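Local atomic coordinates of bifunctional endomannanase/endoglucanase (Caldanaerobius polysaccharolyticus, PDB entry 3W0K), a protein that probably hydrolyses beta-linked mannan and glucan chains as a bifunctional endomannanase/endoglucanase of glycoside hydrolase family 5. Residues A[26-36]-A[312-322]; A[177-185]-A[240-248]. All coordinates share one frame; numbering follows the deposited sequence.

Contact 1. Residues A[26-36]-A[312-322]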
loop_
_atom_site.group_PDB
_atom_site.type_symbol
_atom_site.label_atom_id
_atom_site.label_comp_id
_atom_site.label_asym_id
_atom_site.label_seq_id
_atom_site.Cartn_x
_atom_site.Cartn_y
_atom_site.Cartn_z
ATOM N N LYS A 26 -7.892 -4.819 18.901
ATOM C CA LYS A 26 -7.101 -5.975 19.317
ATOM C C LYS A 26 -5.899 -6.171 18.390
ATOM O O LYS A 26 -4.799 -6.482 18.850
ATOM C CB LYS A 26 -7.964 -7.238 19.371
ATOM C CG LYS A 26 -8.979 -7.238 20.513
ATOM C CD LYS A 26 -9.800 -8.525 20.525
ATOM C CE LYS A 26 -10.808 -8.545 21.666
ATOM N NZ LYS A 26 -11.864 -7.500 21.527
ATOM N N ALA A 27 -6.100 -5.967 17.088
ATOM C CA ALA A 27 -5.006 -6.095 16.126
ATOM C C ALA A 27 -3.990 -4.978 16.359
ATOM O O ALA A 27 -2.782 -5.212 16.330
ATOM C CB ALA A 27 -5.536 -6.036 14.688
ATOM N N LEU A 28 -4.482 -3.764 16.601
ATOM C CA LEU A 28 -3.598 -2.631 16.850
ATOM C C LEU A 28 -2.763 -2.864 18.110
ATOM O O LEU A 28 -1.591 -2.493 18.154
ATOM C CB LEU A 28 -4.394 -1.327 16.952
ATOM C CG LEU A 28 -5.092 -0.865 15.668
ATOM C CD1 LEU A 28 -5.853 0.424 15.930
ATOM C CD2 LEU A 28 -4.072 -0.656 14.561
ATOM N N ASP A 29 -3.366 -3.489 19.124
ATOM C CA ASP A 29 -2.654 -3.804 20.364
ATOM C C ASP A 29 -1.523 -4.783 20.053
ATOM O O ASP A 29 -0.430 -4.676 20.607
ATOM C CB ASP A 29 -3.593 -4.429 21.405
ATOM C CG ASP A 29 -4.449 -3.401 22.133
ATOM O OD1 ASP A 29 -4.124 -2.193 22.108
ATOM O OD2 ASP A 29 -5.446 -3.816 22.757
ATOM N N PHE A 30 -1.782 -5.734 19.156
ATOM C CA PHE A 30 -0.754 -6.700 18.778
ATOM C C PHE A 30 0.418 -5.980 18.113
ATOM O O PHE A 30 1.574 -6.241 18.440
ATOM C CB PHE A 30 -1.318 -7.773 17.837
ATOM C CG PHE A 30 -0.313 -8.820 17.442
ATOM C CD1 PHE A 30 -0.252 -10.035 18.119
ATOM C CD2 PHE A 30 0.585 -8.589 16.401
ATOM C CE1 PHE A 30 0.684 -11.001 17.768
ATOM C CE2 PHE A 30 1.530 -9.550 16.040
ATOM C CZ PHE A 30 1.580 -10.760 16.725
ATOM N N LEU A 31 0.120 -5.078 17.181
ATOM C CA LEU A 31 1.171 -4.329 16.502
ATOM C C LEU A 31 2.047 -3.604 17.519
ATOM O O LEU A 31 3.272 -3.718 17.488
ATOM C CB LEU A 31 0.575 -3.312 15.524
ATOM C CG LEU A 31 0.387 -3.752 14.070
ATOM C CD1 LEU A 31 -0.625 -4.881 13.974
ATOM C CD2 LEU A 31 -0.076 -2.554 13.254
ATOM N N ALA A 32 1.401 -2.893 18.441
ATOM C CA ALA A 32 2.104 -2.138 19.471
ATOM C C ALA A 32 2.941 -3.042 20.370
ATOM O O ALA A 32 4.091 -2.727 20.678
ATOM C CB ALA A 32 1.106 -1.339 20.308
ATOM N N GLU A 33 2.368 -4.177 20.763
ATOM C CA GLU A 33 3.063 -5.116 21.637
ATOM C C GLU A 33 4.231 -5.847 20.981
ATOM O O GLU A 33 5.095 -6.388 21.674
ATOM C CB GLU A 33 2.070 -6.113 22.234
ATOM C CG GLU A 33 1.089 -5.463 23.203
ATOM C CD GLU A 33 0.029 -6.414 23.727
ATOM O OE1 GLU A 33 0.079 -7.621 23.412
ATOM O OE2 GLU A 33 -0.859 -5.946 24.465
ATOM N N THR A 34 4.268 -5.856 19.652
ATOM C CA THR A 34 5.353 -6.523 18.939
ATOM C C THR A 34 6.301 -5.562 18.219
ATOM O O THR A 34 7.103 -5.977 17.384
ATOM C CB THR A 34 4.829 -7.604 17.965
ATOM O OG1 THR A 34 3.873 -7.029 17.068
ATOM C CG2 THR A 34 4.175 -8.749 18.734
ATOM N N GLY A 35 6.191 -4.273 18.533
ATOM C CA GLY A 35 7.089 -3.293 17.945
ATOM C C GLY A 35 6.756 -2.650 16.611
ATOM O O GLY A 35 7.584 -1.910 16.078
ATOM N N PHE A 36 5.587 -2.943 16.051
ATOM C CA PHE A 36 5.194 -2.327 14.783
ATOM C C PHE A 36 4.698 -0.918 15.090
ATOM O O PHE A 36 4.132 -0.674 16.157
ATOM C CB PHE A 36 4.126 -3.162 14.076
ATOM C CG PHE A 36 4.617 -4.512 13.633
ATOM C CD1 PHE A 36 5.270 -4.662 12.413
ATOM C CD2 PHE A 36 4.440 -5.631 14.440
ATOM C CE1 PHE A 36 5.738 -5.909 12.000
ATOM C CE2 PHE A 36 4.905 -6.881 14.038
ATOM C CZ PHE A 36 5.554 -7.022 12.817
ATOM N N TYR A 312 -0.172 -16.446 20.143
ATOM C CA TYR A 312 0.794 -15.463 20.603
ATOM C C TYR A 312 0.124 -14.106 20.691
ATOM O O TYR A 312 -0.331 -13.558 19.685
ATOM C CB TYR A 312 2.003 -15.379 19.665
ATOM C CG TYR A 312 3.093 -14.443 20.151
ATOM C CD1 TYR A 312 3.744 -14.668 21.366
ATOM C CD2 TYR A 312 3.482 -13.338 19.390
ATOM C CE1 TYR A 312 4.757 -13.820 21.812
ATOM C CE2 TYR A 312 4.495 -12.484 19.827
ATOM C CZ TYR A 312 5.128 -12.731 21.039
ATOM O OH TYR A 312 6.131 -11.896 21.476
ATOM N N ARG A 313 0.025 -13.603 21.916
ATOM C CA ARG A 313 -0.560 -12.296 22.191
ATOM C C ARG A 313 -1.894 -11.995 21.506
ATOM O O ARG A 313 -2.058 -10.958 20.854
ATOM C CB ARG A 313 0.485 -11.204 21.932
ATOM C CG ARG A 313 1.670 -11.341 22.880
ATOM C CD ARG A 313 2.779 -10.327 22.669
ATOM N NE ARG A 313 3.833 -10.543 23.661
ATOM C CZ ARG A 313 5.023 -9.952 23.655
ATOM N NH1 ARG A 313 5.344 -9.087 22.702
ATOM N NH2 ARG A 313 5.904 -10.241 24.605
ATOM N N GLY A 314 -2.835 -12.926 21.649
ATOM C CA GLY A 314 -4.168 -12.756 21.097
ATOM C C GLY A 314 -4.498 -13.346 19.738
ATOM O O GLY A 314 -5.668 -13.374 19.358
ATOM N N PHE A 315 -3.499 -13.843 19.015
ATOM C CA PHE A 315 -3.744 -14.393 17.681
ATOM C C PHE A 315 -2.945 -15.659 17.382
ATOM O O PHE A 315 -1.907 -15.907 17.995
ATOM C CB PHE A 315 -3.415 -13.334 16.616
ATOM C CG PHE A 315 -4.260 -12.090 16.709
ATOM C CD1 PHE A 315 -3.851 -11.006 17.487
ATOM C CD2 PHE A 315 -5.477 -12.014 16.044
ATOM C CE1 PHE A 315 -4.650 -9.869 17.601
ATOM C CE2 PHE A 315 -6.280 -10.881 16.153
ATOM C CZ PHE A 315 -5.865 -9.809 16.934
ATOM N N LYS A 316 -3.448 -16.453 16.439
ATOM C CA LYS A 316 -2.777 -17.680 16.008
ATOM C C LYS A 316 -1.887 -17.242 14.846
ATOM O O LYS A 316 -2.335 -17.140 13.703
ATOM C CB LYS A 316 -3.798 -18.712 15.554
ATOM N N VAL A 317 -0.621 -16.985 15.154
ATOM C CA VAL A 317 0.322 -16.484 14.163
ATOM C C VAL A 317 1.336 -17.456 13.588
ATOM O O VAL A 317 1.646 -18.492 14.180
ATOM C CB VAL A 317 1.123 -15.278 14.734
ATOM C CG1 VAL A 317 0.174 -14.226 15.290
ATOM C CG2 VAL A 317 2.098 -15.741 15.814
ATOM N N ASP A 318 1.820 -17.108 12.398
ATOM C CA ASP A 318 2.868 -17.858 11.726
ATOM C C ASP A 318 4.098 -17.234 12.393
ATOM O O ASP A 318 4.537 -16.148 12.008
ATOM C CB ASP A 318 2.838 -17.547 10.221
ATOM C CG ASP A 318 3.994 -18.182 9.447
ATOM O OD1 ASP A 318 5.049 -18.509 10.032
ATOM O OD2 ASP A 318 3.849 -18.330 8.217
ATOM N N ARG A 319 4.612 -17.896 13.427
ATOM C CA ARG A 319 5.756 -17.377 14.172
ATOM C C ARG A 319 7.012 -17.169 13.333
ATOM O O ARG A 319 7.750 -16.207 13.548
ATOM C CB ARG A 319 6.069 -18.268 15.380
ATOM C CG ARG A 319 7.048 -17.642 16.368
ATOM C CD ARG A 319 6.508 -16.327 16.920
ATOM N NE ARG A 319 7.472 -15.638 17.776
ATOM C CZ ARG A 319 7.460 -15.681 19.105
ATOM N NH1 ARG A 319 6.533 -16.382 19.743
ATOM N NH2 ARG A 319 8.374 -15.013 19.797
ATOM N N GLU A 320 7.257 -18.068 12.384
ATOM C CA GLU A 320 8.430 -17.949 11.527
ATOM C C GLU A 320 8.376 -16.653 10.720
ATOM O O GLU A 320 9.366 -15.920 10.641
ATOM C CB GLU A 320 8.544 -19.154 10.589
ATOM C CG GLU A 320 9.780 -19.120 9.703
ATOM C CD GLU A 320 9.926 -20.351 8.823
ATOM O OE1 GLU A 320 8.900 -20.957 8.438
ATOM O OE2 GLU A 320 11.080 -20.703 8.504
ATOM N N LEU A 321 7.212 -16.366 10.141
ATOM C CA LEU A 321 7.038 -15.148 9.355
ATOM C C LEU A 321 7.116 -13.909 10.248
ATOM O O LEU A 321 7.774 -12.926 9.896
ATOM C CB LEU A 321 5.713 -15.183 8.592
ATOM C CG LEU A 321 5.418 -13.992 7.673
ATOM C CD1 LEU A 321 6.597 -13.715 6.743
ATOM C CD2 LEU A 321 4.151 -14.268 6.883
ATOM N N LEU A 322 6.446 -13.954 11.397
ATOM C CA LEU A 322 6.482 -12.832 12.331
ATOM C C LEU A 322 7.932 -12.535 12.720
ATOM O O LEU A 322 8.353 -11.378 12.732
ATOM C CB LEU A 322 5.652 -13.139 13.584
ATOM C CG LEU A 322 5.728 -12.104 14.714
ATOM C CD1 LEU A 322 5.239 -10.742 14.239
ATOM C CD2 LEU A 322 4.912 -12.581 15.901
HETATM O O HOH W 1 -1.749 -8.294 21.332
#
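Phe-30 turns its CG away from its own backbone N (chi1 -178°), which carries the ring off helix 25-33 to the hairpin of strands 310-312 and 315-317; Phe-315, its CG turned away from its carbonyl carbon (chi1 -62°), leans back to meet it. The two rings form an offset edge-to-face pair, the edge of Phe-315 directed at the face of Phe-30, with centroids 5.8 Å apart and planes at 87°. The far end of the Phe-315 ring sits against the helix backbone, with Lys-26 O at its edge, near the ring plane and 3.6 Å from Phe-315 CE1. Phe-30 in turn sets its own edge to the hairpin turn: CD1 lies 3.4 Å from Arg-313 O and CE1 3.4 Å from Tyr-312 O, so the C-H rim, probably slightly positive, faces two carbonyl oxygens. Its CZ reaches Leu-322 CD2 at 3.9 Å and also touches Val-317 CG1. Nearer the solvent, the extended Arg-313 chain crosses Glu-33, and one water donates to both Glu-33 OE1 (2.8 Å) and Arg-313 O (2.7 Å), bridging the helix end and the hairpin turn. Beyond the helix end, Phe-36 is met at its edge by Leu-322 CD1, and Phe-293 packs on both Phe-30 and Phe-315. The helix ends in a Schellman motif with Gly-35 at C-prime, where Phe-36 N bonds to Leu-31 O at 2.8 Å. A type I' turn from Tyr-312 to Phe-315 closes the hairpin; hairpin and start of helix 319-327 pack against helix 25-33, the first helix of a (beta/alpha)8 TIM barrel.

Contact 2. Residues A[177-185]-A[240-248]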
loop_
_atom_site.group_PDB
_atom_site.type_symbol
_atom_site.label_atom_id
_atom_site.label_comp_id
_atom_site.label_asym_id
_atom_site.label_seq_id
_atom_site.Cartn_x
_atom_site.Cartn_y
_atom_site.Cartn_z
ATOM N N GLY A 177 2.922 1.839 -12.935
ATOM C CA GLY A 177 2.807 0.445 -13.328
ATOM C C GLY A 177 2.448 -0.488 -12.188
ATOM O O GLY A 177 3.043 -1.560 -12.044
ATOM N N GLY A 178 1.477 -0.078 -11.375
ATOM C CA GLY A 178 1.050 -0.895 -10.252
ATOM C C GLY A 178 1.999 -0.859 -9.068
ATOM O O GLY A 178 2.122 -1.846 -8.336
ATOM N N GLY A 179 2.648 0.286 -8.868
ATOM C CA GLY A 179 3.584 0.449 -7.765
ATOM C C GLY A 179 4.958 -0.143 -8.017
ATOM O O GLY A 179 5.799 -0.169 -7.119
ATOM N N ASN A 180 5.200 -0.566 -9.253
ATOM C CA ASN A 180 6.469 -1.191 -9.638
ATOM C C ASN A 180 7.567 -0.268 -10.143
ATOM O O ASN A 180 8.753 -0.529 -9.927
ATOM C CB ASN A 180 6.218 -2.214 -10.750
ATOM C CG ASN A 180 5.449 -3.417 -10.277
ATOM O OD1 ASN A 180 4.271 -3.587 -10.596
ATOM N ND2 ASN A 180 6.121 -4.280 -9.538
ATOM N N ILE A 181 7.160 0.788 -10.839
ATOM C CA ILE A 181 8.077 1.715 -11.496
ATOM C C ILE A 181 8.468 2.988 -10.754
ATOM O O ILE A 181 7.611 3.785 -10.375
ATOM C CB ILE A 181 7.508 2.078 -12.892
ATOM C CG1 ILE A 181 7.190 0.800 -13.679
ATOM C CG2 ILE A 181 8.472 2.966 -13.665
ATOM C CD1 ILE A 181 8.382 -0.112 -13.905
ATOM N N ALA A 182 9.780 3.192 -10.609
ATOM C CA ALA A 182 10.333 4.365 -9.933
ATOM C C ALA A 182 10.045 5.643 -10.718
ATOM O O ALA A 182 9.932 5.619 -11.948
ATOM C CB ALA A 182 11.834 4.198 -9.724
ATOM N N MET A 183 9.978 6.764 -10.006
ATOM C CA MET A 183 9.655 8.046 -10.622
ATOM C C MET A 183 10.689 9.137 -10.358
ATOM O O MET A 183 10.457 10.046 -9.562
ATOM C CB MET A 183 8.278 8.500 -10.121
ATOM C CG MET A 183 7.186 7.460 -10.345
ATOM S SD MET A 183 5.747 7.684 -9.278
ATOM C CE MET A 183 6.459 7.294 -7.658
ATOM N N PRO A 184 11.832 9.087 -11.060
ATOM C CA PRO A 184 12.867 10.106 -10.854
ATOM C C PRO A 184 12.386 11.524 -11.167
ATOM O O PRO A 184 12.896 12.497 -10.608
ATOM C CB PRO A 184 13.992 9.650 -11.788
ATOM C CG PRO A 184 13.281 8.879 -12.853
ATOM C CD PRO A 184 12.249 8.104 -12.076
ATOM N N GLU A 185 11.358 11.625 -12.008
ATOM C CA GLU A 185 10.790 12.915 -12.388
ATOM C C GLU A 185 10.097 13.621 -11.222
ATOM O O GLU A 185 9.839 14.821 -11.284
ATOM C CB GLU A 185 9.823 12.762 -13.575
ATOM C CG GLU A 185 8.579 11.897 -13.313
ATOM C CD GLU A 185 8.808 10.398 -13.512
ATOM O OE1 GLU A 185 9.969 9.948 -13.610
ATOM O OE2 GLU A 185 7.810 9.657 -13.575
ATOM N N TYR A 240 15.482 -5.369 -9.990
ATOM C CA TYR A 240 14.134 -4.810 -9.926
ATOM C C TYR A 240 14.081 -3.561 -9.046
ATOM O O TYR A 240 13.375 -2.601 -9.360
ATOM C CB TYR A 240 13.167 -5.879 -9.401
ATOM C CG TYR A 240 11.804 -5.361 -9.011
ATOM C CD1 TYR A 240 10.890 -4.942 -9.977
ATOM C CD2 TYR A 240 11.431 -5.285 -7.674
ATOM C CE1 TYR A 240 9.635 -4.454 -9.615
ATOM C CE2 TYR A 240 10.184 -4.800 -7.302
ATOM C CZ TYR A 240 9.293 -4.387 -8.272
ATOM O OH TYR A 240 8.065 -3.906 -7.884
ATOM N N TYR A 241 14.835 -3.574 -7.952
ATOM C CA TYR A 241 14.856 -2.443 -7.032
ATOM C C TYR A 241 15.909 -1.380 -7.331
ATOM O O TYR A 241 15.888 -0.310 -6.725
ATOM C CB TYR A 241 15.007 -2.933 -5.589
ATOM C CG TYR A 241 13.750 -3.552 -5.018
ATOM C CD1 TYR A 241 12.547 -2.845 -5.006
ATOM C CD2 TYR A 241 13.759 -4.842 -4.492
ATOM C CE1 TYR A 241 11.384 -3.412 -4.485
ATOM C CE2 TYR A 241 12.604 -5.418 -3.971
ATOM C CZ TYR A 241 11.418 -4.696 -3.974
ATOM O OH TYR A 241 10.268 -5.278 -3.493
ATOM N N LYS A 242 16.795 -1.647 -8.291
ATOM C CA LYS A 242 17.853 -0.694 -8.628
ATOM C C LYS A 242 17.374 0.737 -8.893
ATOM O O LYS A 242 17.945 1.683 -8.355
ATOM C CB LYS A 242 18.716 -1.200 -9.789
ATOM C CG LYS A 242 19.945 -0.334 -10.040
ATOM C CD LYS A 242 20.818 -0.887 -11.153
ATOM C CE LYS A 242 22.107 -0.084 -11.285
ATOM N NZ LYS A 242 21.857 1.366 -11.538
ATOM N N PRO A 243 16.320 0.918 -9.716
ATOM C CA PRO A 243 15.838 2.279 -9.982
ATOM C C PRO A 243 15.371 2.982 -8.705
ATOM O O PRO A 243 15.474 4.206 -8.579
ATOM C CB PRO A 243 14.678 2.044 -10.950
ATOM C CG PRO A 243 15.100 0.808 -11.685
ATOM C CD PRO A 243 15.601 -0.058 -10.554
ATOM N N TRP A 244 14.850 2.199 -7.763
ATOM C CA TRP A 244 14.385 2.735 -6.488
ATOM C C TRP A 244 15.576 3.081 -5.598
ATOM O O TRP A 244 15.559 4.084 -4.890
ATOM C CB TRP A 244 13.455 1.734 -5.800
ATOM C CG TRP A 244 12.156 1.560 -6.527
ATOM C CD1 TRP A 244 11.906 0.730 -7.581
ATOM C CD2 TRP A 244 10.930 2.251 -6.259
ATOM N NE1 TRP A 244 10.597 0.863 -7.990
ATOM C CE2 TRP A 244 9.977 1.790 -7.195
ATOM C CE3 TRP A 244 10.545 3.215 -5.318
ATOM C CZ2 TRP A 244 8.658 2.259 -7.216
ATOM C CZ3 TRP A 244 9.234 3.684 -5.339
ATOM C CH2 TRP A 244 8.306 3.204 -6.284
ATOM N N ARG A 245 16.616 2.254 -5.660
ATOM C CA ARG A 245 17.831 2.484 -4.882
ATOM C C ARG A 245 18.588 3.701 -5.400
ATOM O O ARG A 245 19.171 4.455 -4.615
ATOM C CB ARG A 245 18.729 1.246 -4.919
ATOM C CG ARG A 245 18.293 0.162 -3.957
ATOM C CD ARG A 245 18.594 0.560 -2.515
ATOM N NE ARG A 245 19.993 0.320 -2.158
ATOM C CZ ARG A 245 20.550 0.670 -1.002
ATOM N NH1 ARG A 245 19.839 1.296 -0.071
ATOM N NH2 ARG A 245 21.814 0.348 -0.754
ATOM N N ASP A 246 18.576 3.891 -6.718
ATOM C CA ASP A 246 19.251 5.030 -7.338
ATOM C C ASP A 246 18.625 6.329 -6.850
ATOM O O ASP A 246 19.314 7.328 -6.661
ATOM C CB ASP A 246 19.165 4.950 -8.868
ATOM C CG ASP A 246 20.024 3.837 -9.452
ATOM O OD1 ASP A 246 20.921 3.323 -8.748
ATOM O OD2 ASP A 246 19.802 3.475 -10.626
ATOM N N LEU A 247 17.312 6.301 -6.638
ATOM C CA LEU A 247 16.589 7.469 -6.152
ATOM C C LEU A 247 16.900 7.716 -4.679
ATOM O O LEU A 247 17.085 8.859 -4.263
ATOM C CB LEU A 247 15.085 7.281 -6.357
ATOM C CG LEU A 247 14.428 8.183 -7.405
ATOM C CD1 LEU A 247 15.330 8.354 -8.616
ATOM C CD2 LEU A 247 13.083 7.612 -7.802
ATOM N N GLN A 248 16.972 6.638 -3.901
ATOM C CA GLN A 248 17.267 6.728 -2.474
ATOM C C GLN A 248 18.669 7.292 -2.254
ATOM O O GLN A 248 18.910 8.023 -1.291
ATOM C CB GLN A 248 17.146 5.352 -1.815
ATOM C CG GLN A 248 17.360 5.362 -0.308
ATOM C CD GLN A 248 17.499 3.971 0.274
ATOM O OE1 GLN A 248 17.657 2.995 -0.456
ATOM N NE2 GLN A 248 17.442 3.873 1.598
HETATM O O HOH W 2 8.306 -1.398 -6.316
HETATM O O HOH W 3 11.269 -1.701 -10.716
#
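Ala-182 and Trp-244 of helix 234-249 make the tight part of this contact. Trp-244 holds CG opposite its carbonyl carbon (chi1 -68°), which turns the indole to Ala-182 and Asn-180. Ala-182 CB stands over its five-membered ring as a CH-pi contact, 3.9 Å from the centroid and only 5° off the normal. At the indole edge, Trp-244 NE1 donates to Asn-180 O (3.0 Å, 161°), an acceptor in the ring plane, though the N-H comes from above the carbonyl plane. The same CB touches Pro-243 CB, and Leu-247 CD1 packs on Pro-184 CB at 3.7 Å. Toward Tyr-240, which is partly exposed, the contact is wetter: one water donates to Asn-180 O and Tyr-240 O, while another donates to Gly-179 O (2.9 Å), lies 3.0 Å from Tyr-240 OH and rests on the indole face opposite Ala-182. A leucine in place of Trp-244 would probably leave Asn-180 O without its N-H donor and open a gap beside Ala-182. The indole also touches Trp-286 and His-193 of barrel strand 192-197. The chemistry implies that apolar contact carries most of the join, while Gly-179 O and Asn-180 O keep polar partners.

Both contacts belong to one (beta/alpha)8 barrel, whose eight parallel strands run in order from 4-7 to 287-290. Their centres lie 31 Å apart, and their nearest atoms about 14 Å, so they do not touch. Along the chain, contact 2 is nested within the loop closed by contact 1. Contact 1 joins helix 25-33, after the first strand, to the hairpin and helix 319-327 that follow the last. Contact 2 binds the loop that leads from strand 170-174 toward strand 192-197 to helix 234-249, which precedes strand 254-259. Contact 1 thus joins elements near the two ends of the chain on the outside of the barrel, and contact 2 ties together two connections that flank strand 192-197.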